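Local atomic coordinates of glutathione s-transferase I (Zea mays, PDB entry 1AXD), a protein that catalyses the conjugation of glutathione to electrophilic compounds and so takes part in detoxifying herbicides in maize. Residues N110-Q115 against D132-K137; E146-L149 against Y154-G157; S169-L174 against A191-L196. All coordinates share one frame; numbering follows the deposited sequence.

Contact 1. Residues N110-Q115 against D132-K137; sequences NPILFQ and DENLEK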
loop_
_atom_site.group_PDB
_atom_site.type_symbol
_atom_site.label_atom_id
_atom_site.label_comp_id
_atom_site.label_asym_id
_atom_site.label_seq_id
_atom_site.Cartn_x
_atom_site.Cartn_y
_atom_site.Cartn_z
ATOM N N ASN A 110 12.748 5.946 2.605
ATOM C CA ASN A 110 12.817 5.461 3.988
ATOM C C ASN A 110 14.203 5.147 4.525
ATOM O O ASN A 110 14.561 5.625 5.586
ATOM C CB ASN A 110 11.909 4.253 4.163
ATOM C CG ASN A 110 11.052 4.361 5.388
ATOM O OD1 ASN A 110 9.903 4.776 5.312
ATOM N ND2 ASN A 110 11.615 4.007 6.537
ATOM N N PRO A 111 14.991 4.331 3.817
ATOM C CA PRO A 111 16.327 4.039 4.339
ATOM C C PRO A 111 17.094 5.308 4.508
ATOM O O PRO A 111 17.717 5.508 5.534
ATOM C CB PRO A 111 16.938 3.196 3.227
ATOM C CG PRO A 111 15.762 2.478 2.671
ATOM C CD PRO A 111 14.730 3.567 2.585
ATOM N N ILE A 112 16.997 6.177 3.511
ATOM C CA ILE A 112 17.686 7.452 3.485
ATOM C C ILE A 112 17.322 8.358 4.642
ATOM O O ILE A 112 18.197 8.733 5.407
ATOM C CB ILE A 112 17.433 8.152 2.121
ATOM C CG1 ILE A 112 17.988 7.278 0.993
ATOM C CG2 ILE A 112 18.093 9.551 2.074
ATOM C CD1 ILE A 112 17.746 7.842 -0.391
ATOM N N LEU A 113 16.044 8.673 4.797
ATOM C CA LEU A 113 15.604 9.552 5.867
ATOM C C LEU A 113 16.055 9.109 7.220
ATOM O O LEU A 113 16.294 9.939 8.066
ATOM C CB LEU A 113 14.086 9.732 5.809
ATOM C CG LEU A 113 13.582 10.348 4.499
ATOM C CD1 LEU A 113 12.119 10.760 4.642
ATOM C CD2 LEU A 113 14.432 11.592 4.134
ATOM N N PHE A 114 16.225 7.810 7.421
ATOM C CA PHE A 114 16.676 7.285 8.705
ATOM C C PHE A 114 18.172 7.542 8.932
ATOM O O PHE A 114 18.543 8.082 9.965
ATOM C CB PHE A 114 16.371 5.785 8.781
ATOM C CG PHE A 114 17.042 5.080 9.929
ATOM C CD1 PHE A 114 16.703 5.380 11.254
ATOM C CD2 PHE A 114 18.014 4.103 9.688
ATOM C CE1 PHE A 114 17.319 4.722 12.320
ATOM C CE2 PHE A 114 18.642 3.433 10.750
ATOM C CZ PHE A 114 18.292 3.745 12.069
ATOM N N GLN A 115 19.010 7.155 7.973
ATOM C CA GLN A 115 20.455 7.335 8.080
ATOM C C GLN A 115 20.819 8.767 8.194
ATOM O O GLN A 115 21.524 9.140 9.115
ATOM C CB GLN A 115 21.152 6.740 6.854
ATOM C CG GLN A 115 21.009 5.245 6.726
ATOM C CD GLN A 115 21.629 4.514 7.887
ATOM O OE1 GLN A 115 22.682 4.883 8.364
ATOM N NE2 GLN A 115 20.973 3.468 8.343
ATOM N N ASP A 132 24.091 5.941 -0.240
ATOM C CA ASP A 132 24.488 5.887 -1.646
ATOM C C ASP A 132 23.688 4.957 -2.518
ATOM O O ASP A 132 23.302 5.356 -3.607
ATOM C CB ASP A 132 25.978 5.561 -1.781
ATOM C CG ASP A 132 26.883 6.727 -1.387
ATOM O OD1 ASP A 132 26.399 7.875 -1.230
ATOM O OD2 ASP A 132 28.100 6.489 -1.252
ATOM N N GLU A 133 23.423 3.735 -2.064
ATOM C CA GLU A 133 22.664 2.806 -2.889
ATOM C C GLU A 133 21.224 3.152 -2.981
ATOM O O GLU A 133 20.632 2.971 -4.034
ATOM C CB GLU A 133 22.852 1.357 -2.436
ATOM C CG GLU A 133 22.303 1.015 -1.079
ATOM C CD GLU A 133 22.390 -0.472 -0.802
ATOM O OE1 GLU A 133 23.496 -0.943 -0.453
ATOM O OE2 GLU A 133 21.357 -1.169 -0.948
ATOM N N ASN A 134 20.642 3.669 -1.911
ATOM C CA ASN A 134 19.244 4.049 -1.963
ATOM C C ASN A 134 19.051 5.260 -2.802
ATOM O O ASN A 134 17.984 5.425 -3.369
ATOM C CB ASN A 134 18.683 4.237 -0.566
ATOM C CG ASN A 134 18.317 2.928 0.073
ATOM O OD1 ASN A 134 18.920 2.509 1.042
ATOM N ND2 ASN A 134 17.334 2.254 -0.499
ATOM N N LEU A 135 20.073 6.101 -2.911
ATOM C CA LEU A 135 19.983 7.293 -3.748
ATOM C C LEU A 135 19.912 6.863 -5.168
ATOM O O LEU A 135 19.347 7.572 -5.980
ATOM C CB LEU A 135 21.173 8.235 -3.535
ATOM C CG LEU A 135 21.004 9.343 -2.487
ATOM C CD1 LEU A 135 22.338 10.076 -2.304
ATOM C CD2 LEU A 135 19.899 10.342 -2.903
ATOM N N GLU A 136 20.475 5.704 -5.487
ATOM C CA GLU A 136 20.408 5.214 -6.852
ATOM C C GLU A 136 19.033 4.711 -7.100
ATOM O O GLU A 136 18.429 5.074 -8.089
ATOM C CB GLU A 136 21.443 4.120 -7.099
ATOM C CG GLU A 136 22.864 4.642 -7.068
ATOM C CD GLU A 136 23.734 4.063 -8.169
ATOM O OE1 GLU A 136 23.284 4.033 -9.338
ATOM O OE2 GLU A 136 24.877 3.652 -7.866
ATOM N N LYS A 137 18.501 3.934 -6.170
ATOM C CA LYS A 137 17.157 3.403 -6.316
ATOM C C LYS A 137 16.176 4.534 -6.531
ATOM O O LYS A 137 15.431 4.510 -7.495
ATOM C CB LYS A 137 16.800 2.558 -5.084
ATOM C CG LYS A 137 17.764 1.386 -4.891
ATOM C CD LYS A 137 17.478 0.565 -3.635
ATOM C CE LYS A 137 18.525 -0.545 -3.442
ATOM N NZ LYS A 137 18.451 -1.188 -2.091
#
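A salt bridge of 3.1 Å between Lys137 NZ and Glu133 OE2 flanks Asn134, the residue that Pro111 and Ile112 meet across the two helices. Lying one turn apart on 132-137, the charged pair is exposed, and the lysine reaches the anti lone pair of the carboxylate oxygen. The interface itself is made by packing. Pro111 sets its ring across the end of Asn134 at about a right angle, with Pro111 CB 3.5 Å from Asn134 CG. Ile112 runs alongside the same residue in the opposite direction, its CG1 3.5 Å from Asn134 CB. An extended second torsion (chi2 178°) carries Ile112 CD1 beyond this point, to 4.1 Å from Leu135 CD2. Thus one isoleucine branch spans two successive residues of the facing helix. The axes of the short segments approach to 9.1 Å, at an angle of 143°. Segment 110-115 is kinked where Pro111 N has no bond to the preceding turn. The two segments belong to successive, roughly antiparallel helices, 88-122 and 128-151, of the all-helical C-terminal domain of glutathione transferases; Pro111 also touches Val130, Leu135 rests on Tyr179, and Leu113 faces helix 168-174.

Contact 2. Residues E146-L149 against Y154-G157; sequences EARL and YLAG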
loop_
_atom_site.group_PDB
_atom_site.type_symbol
_atom_site.label_atom_id
_atom_site.label_comp_id
_atom_site.label_asym_id
_atom_site.label_seq_id
_atom_site.Cartn_x
_atom_site.Cartn_y
_atom_site.Cartn_z
ATOM N N GLU A 146 9.717 12.357 -13.389
ATOM C CA GLU A 146 10.087 13.441 -14.291
ATOM C C GLU A 146 9.298 13.391 -15.585
ATOM O O GLU A 146 8.780 14.420 -16.007
ATOM C CB GLU A 146 11.589 13.381 -14.576
ATOM C CG GLU A 146 12.109 14.466 -15.510
ATOM C CD GLU A 146 11.808 15.890 -15.048
ATOM O OE1 GLU A 146 11.539 16.125 -13.845
ATOM O OE2 GLU A 146 11.858 16.788 -15.910
ATOM N N ALA A 147 9.211 12.211 -16.203
ATOM C CA ALA A 147 8.462 12.025 -17.452
ATOM C C ALA A 147 6.986 12.167 -17.214
ATOM O O ALA A 147 6.303 12.762 -18.023
ATOM C CB ALA A 147 8.783 10.651 -18.065
ATOM N N ARG A 148 6.505 11.621 -16.104
ATOM C CA ARG A 148 5.103 11.687 -15.747
ATOM C C ARG A 148 4.677 13.125 -15.627
ATOM O O ARG A 148 3.729 13.531 -16.285
ATOM C CB ARG A 148 4.876 10.930 -14.429
ATOM C CG ARG A 148 3.453 10.974 -13.890
ATOM C CD ARG A 148 2.475 10.372 -14.885
ATOM N NE ARG A 148 1.090 10.496 -14.432
ATOM C CZ ARG A 148 0.025 10.190 -15.171
ATOM N NH1 ARG A 148 0.173 9.735 -16.410
ATOM N NH2 ARG A 148 -1.197 10.345 -14.676
ATOM N N LEU A 149 5.424 13.905 -14.855
ATOM C CA LEU A 149 5.117 15.308 -14.626
ATOM C C LEU A 149 5.371 16.212 -15.808
ATOM O O LEU A 149 5.035 17.382 -15.748
ATOM C CB LEU A 149 5.833 15.787 -13.371
ATOM C CG LEU A 149 5.315 15.050 -12.138
ATOM C CD1 LEU A 149 6.249 15.240 -10.942
ATOM C CD2 LEU A 149 3.904 15.542 -11.826
ATOM N N TYR A 154 -0.109 17.047 -12.593
ATOM C CA TYR A 154 0.109 16.320 -11.358
ATOM C C TYR A 154 0.301 14.826 -11.637
ATOM O O TYR A 154 0.341 14.432 -12.796
ATOM C CB TYR A 154 -1.072 16.543 -10.428
ATOM C CG TYR A 154 -1.188 17.955 -9.913
ATOM C CD1 TYR A 154 -0.463 18.363 -8.789
ATOM C CD2 TYR A 154 -2.055 18.871 -10.514
ATOM C CE1 TYR A 154 -0.598 19.635 -8.267
ATOM C CE2 TYR A 154 -2.203 20.162 -9.998
ATOM C CZ TYR A 154 -1.470 20.536 -8.871
ATOM O OH TYR A 154 -1.602 21.798 -8.332
ATOM N N LEU A 155 0.400 14.014 -10.586
ATOM C CA LEU A 155 0.608 12.574 -10.730
ATOM C C LEU A 155 -0.559 11.798 -11.342
ATOM O O LEU A 155 -0.343 11.048 -12.276
ATOM C CB LEU A 155 0.989 11.969 -9.377
ATOM C CG LEU A 155 2.449 11.654 -9.044
ATOM C CD1 LEU A 155 3.439 12.209 -10.084
ATOM C CD2 LEU A 155 2.742 12.179 -7.654
ATOM N N ALA A 156 -1.769 11.965 -10.825
ATOM C CA ALA A 156 -2.920 11.236 -11.348
ATOM C C ALA A 156 -3.400 11.760 -12.650
ATOM O O ALA A 156 -4.116 11.062 -13.344
ATOM C CB ALA A 156 -4.049 11.242 -10.323
ATOM N N GLY A 157 -3.031 12.992 -12.972
ATOM C CA GLY A 157 -3.469 13.619 -14.205
ATOM C C GLY A 157 -3.369 15.121 -14.023
ATOM O O GLY A 157 -2.588 15.576 -13.204
#
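Arg148 grips the carbonyl oxygen of Leu155 side-on, with NE and NH2 both donating to this one atom. Arg148 NE to Leu155 O measures 2.6 Å, and Arg148 NH2 to Leu155 O is equally short. The oxygen lies almost in the guanidinium plane, so it enters at the edge of the flat group; sharing one acceptor leaves each bond bent, the NE one to 142° at the hydrogen. Seen from the carbonyl, both donors are tilted out of its plane, NH2 more than NE.

The arginine's shape accounts for this reach. Its CG is anti to the backbone N (chi1 177°), which puts Arg148 CG 4.0 Å from Leu155 CD1; a bend at chi2 (60°) then turns CD and the guanidinium to the carbonyl oxygen, the rest of the chain being extended. Leu149 takes a different first torsion, with CG anti to the carbonyl carbon, and together with its second torsion this puts CD2 against the loop: Leu149 CD2 is 3.8 Å from Leu155 CD1 and 3.7 Å from Tyr154 C. Leu155 starts away from the helix, and its CD1 comes back toward it with modelled torsions far from the staggered values, to be read with caution at this resolution. Gly157 has backbone angles that would jam a CB against the preceding carbonyl oxygen. Tyr154 N donates to Gly157 O at 2.9 Å, a bond within the loop that holds the two ends of 154-157 together.

Met93 and Trp97 of helix 88-122 touch Arg148 as well. Chemically, a charged group supplies two N-H donors to a main-chain oxygen of a buried residue in a segment without regular structure; the guanidinium probably polarises that carbonyl, and the bonds tie the loop back to the end of helix 128-151.

Contact 3. Residues S169-L174 against A191-L196; sequences SVTLCL and AWWSGL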
loop_
_atom_site.group_PDB
_atom_site.type_symbol
_atom_site.label_atom_id
_atom_site.label_comp_id
_atom_site.label_asym_id
_atom_site.label_seq_id
_atom_site.Cartn_x
_atom_site.Cartn_y
_atom_site.Cartn_z
ATOM N N SER A 169 4.714 14.597 3.460
ATOM C CA SER A 169 5.377 14.312 4.743
ATOM C C SER A 169 6.790 13.757 4.638
ATOM O O SER A 169 7.630 14.142 5.437
ATOM C CB SER A 169 4.513 13.419 5.635
ATOM O OG SER A 169 4.296 12.163 5.026
ATOM N N VAL A 170 7.050 12.840 3.709
ATOM C CA VAL A 170 8.409 12.331 3.555
ATOM C C VAL A 170 9.268 13.302 2.796
ATOM O O VAL A 170 10.447 13.410 3.105
ATOM C CB VAL A 170 8.485 10.968 2.826
ATOM C CG1 VAL A 170 7.937 9.856 3.722
ATOM C CG2 VAL A 170 7.750 11.023 1.492
ATOM N N THR A 171 8.699 14.008 1.819
ATOM C CA THR A 171 9.475 14.949 1.024
ATOM C C THR A 171 9.854 16.151 1.803
ATOM O O THR A 171 10.933 16.668 1.599
ATOM C CB THR A 171 8.770 15.325 -0.282
ATOM O OG1 THR A 171 8.372 14.125 -0.948
ATOM C CG2 THR A 171 9.738 16.062 -1.223
ATOM N N LEU A 172 9.010 16.580 2.729
ATOM C CA LEU A 172 9.347 17.724 3.565
ATOM C C LEU A 172 10.574 17.367 4.353
ATOM O O LEU A 172 11.457 18.200 4.491
ATOM C CB LEU A 172 8.205 18.069 4.521
ATOM C CG LEU A 172 7.170 19.042 3.970
ATOM C CD1 LEU A 172 6.054 19.289 5.004
ATOM C CD2 LEU A 172 7.887 20.348 3.629
ATOM N N CYS A 173 10.644 16.132 4.849
ATOM C CA CYS A 173 11.801 15.685 5.609
ATOM C C CYS A 173 13.000 15.701 4.739
ATOM O O CYS A 173 14.023 16.212 5.148
ATOM C CB CYS A 173 11.584 14.281 6.160
ATOM S SG CYS A 173 10.525 14.212 7.595
ATOM N N LEU A 174 12.889 15.154 3.535
ATOM C CA LEU A 174 14.011 15.145 2.601
ATOM C C LEU A 174 14.496 16.577 2.385
ATOM O O LEU A 174 15.695 16.819 2.398
ATOM C CB LEU A 174 13.576 14.530 1.265
ATOM C CG LEU A 174 14.583 14.581 0.115
ATOM C CD1 LEU A 174 15.803 13.705 0.456
ATOM C CD2 LEU A 174 13.903 14.117 -1.188
ATOM N N ALA A 191 9.392 21.694 -9.817
ATOM C CA ALA A 191 8.302 22.655 -9.965
ATOM C C ALA A 191 7.104 22.150 -9.217
ATOM O O ALA A 191 6.515 22.889 -8.446
ATOM C CB ALA A 191 7.982 22.849 -11.456
ATOM N N TRP A 192 6.768 20.887 -9.454
ATOM C CA TRP A 192 5.655 20.187 -8.810
ATOM C C TRP A 192 5.724 20.307 -7.297
ATOM O O TRP A 192 4.721 20.629 -6.672
ATOM C CB TRP A 192 5.710 18.709 -9.233
ATOM C CG TRP A 192 4.851 17.772 -8.450
ATOM C CD1 TRP A 192 3.491 17.665 -8.500
ATOM C CD2 TRP A 192 5.301 16.773 -7.529
ATOM N NE1 TRP A 192 3.069 16.660 -7.671
ATOM C CE2 TRP A 192 4.159 16.094 -7.062
ATOM C CE3 TRP A 192 6.563 16.381 -7.059
ATOM C CZ2 TRP A 192 4.237 15.042 -6.143
ATOM C CZ3 TRP A 192 6.643 15.339 -6.152
ATOM C CH2 TRP A 192 5.486 14.679 -5.704
ATOM N N TRP A 193 6.897 20.049 -6.727
ATOM C CA TRP A 193 7.100 20.138 -5.287
ATOM C C TRP A 193 6.940 21.554 -4.781
ATOM O O TRP A 193 6.500 21.739 -3.661
ATOM C CB TRP A 193 8.485 19.601 -4.925
ATOM C CG TRP A 193 8.824 19.753 -3.485
ATOM C CD1 TRP A 193 9.918 20.370 -2.965
ATOM C CD2 TRP A 193 8.030 19.327 -2.371
ATOM N NE1 TRP A 193 9.851 20.366 -1.595
ATOM C CE2 TRP A 193 8.702 19.733 -1.203
ATOM C CE3 TRP A 193 6.812 18.643 -2.247
ATOM C CZ2 TRP A 193 8.197 19.485 0.073
ATOM C CZ3 TRP A 193 6.311 18.395 -0.976
ATOM C CH2 TRP A 193 7.003 18.818 0.165
ATOM N N SER A 194 7.327 22.542 -5.577
ATOM C CA SER A 194 7.187 23.939 -5.169
ATOM C C SER A 194 5.723 24.312 -5.174
ATOM O O SER A 194 5.270 25.001 -4.267
ATOM C CB SER A 194 7.956 24.855 -6.126
ATOM O OG SER A 194 9.292 24.412 -6.291
ATOM N N GLY A 195 4.989 23.852 -6.182
ATOM C CA GLY A 195 3.577 24.162 -6.257
ATOM C C GLY A 195 2.867 23.675 -5.015
ATOM O O GLY A 195 2.046 24.377 -4.449
ATOM N N LEU A 196 3.210 22.461 -4.598
ATOM C CA LEU A 196 2.622 21.855 -3.412
ATOM C C LEU A 196 3.024 22.598 -2.198
ATOM O O LEU A 196 2.193 22.810 -1.342
ATOM C CB LEU A 196 3.037 20.383 -3.275
ATOM C CG LEU A 196 2.456 19.365 -4.264
ATOM C CD1 LEU A 196 3.093 17.998 -4.019
ATOM C CD2 LEU A 196 0.931 19.258 -4.117
#
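Thr171 CG2 sits over the face of the Trp193 indole, making a CH-pi contact. It lies 3.7 Å from the centroid of the six-membered ring and only 8° off the ring normal, with the methyl carbon almost directly above the ring centre and the CB-CG2 bond roughly along the face. Two first torsions bring the groups together: Thr171 has CG2 anti to its own backbone N, and Trp193 likewise has CG anti (chi1 175°), the two side chains approaching from opposite directions. Phe175 adds a second aromatic interaction, meeting Trp193 edge-to-face.

Apolar contacts at the rim form the second group. Leu172 crosses the indole at about a right angle and meets its edge, with Leu172 CD2 3.7 Å from Trp193 CZ2 and Leu172 CG 3.8 Å from Trp193 CH2. Replacing the tryptophan with an alanine would probably leave the Thr171 methyl without its aromatic face and open a gap beside Leu172.

Polar bonds belong to the surroundings: Thr171 OG1 is engaged by Tyr105 OH and by His167 O, bonds consistent with holding the rotation in which CG2 lies over the ring.

The contact lies in the interior of the C-terminal domain, joining helix 168-174 to helix 187-198. Val170 and Leu174 pack on helix 88-122 at Tyr105 and Leu109, while Ser169 touches Thr15 and Arg16 of helix 14-24, in the N-terminal domain.

How the contacts relate
Contacts 1 and 2 share helix 128-151 yet stay apart, their centres 23 Å distant and nearest atoms about 11 Å. Contact 3 touches both. Toward contact 1, centres 17 Å apart, Leu113 CD1 lies 3.5 Å from Val170 O; toward contact 2, whose centre is 14 Å away, Leu155 CD2 lies 3.6 Å from Trp192 CZ2. Asp164 OD1 ties that second junction further, bonding both Leu155 N and Trp192 NE1. All three lie in the helical C-terminal domain. As in other glutathione transferases, glutathione is expected to bind mainly to the thioredoxin-like N-terminal domain, whose Trp12 is touched by Asn110 and Leu113 of contact 1 and Val170 of contact 3.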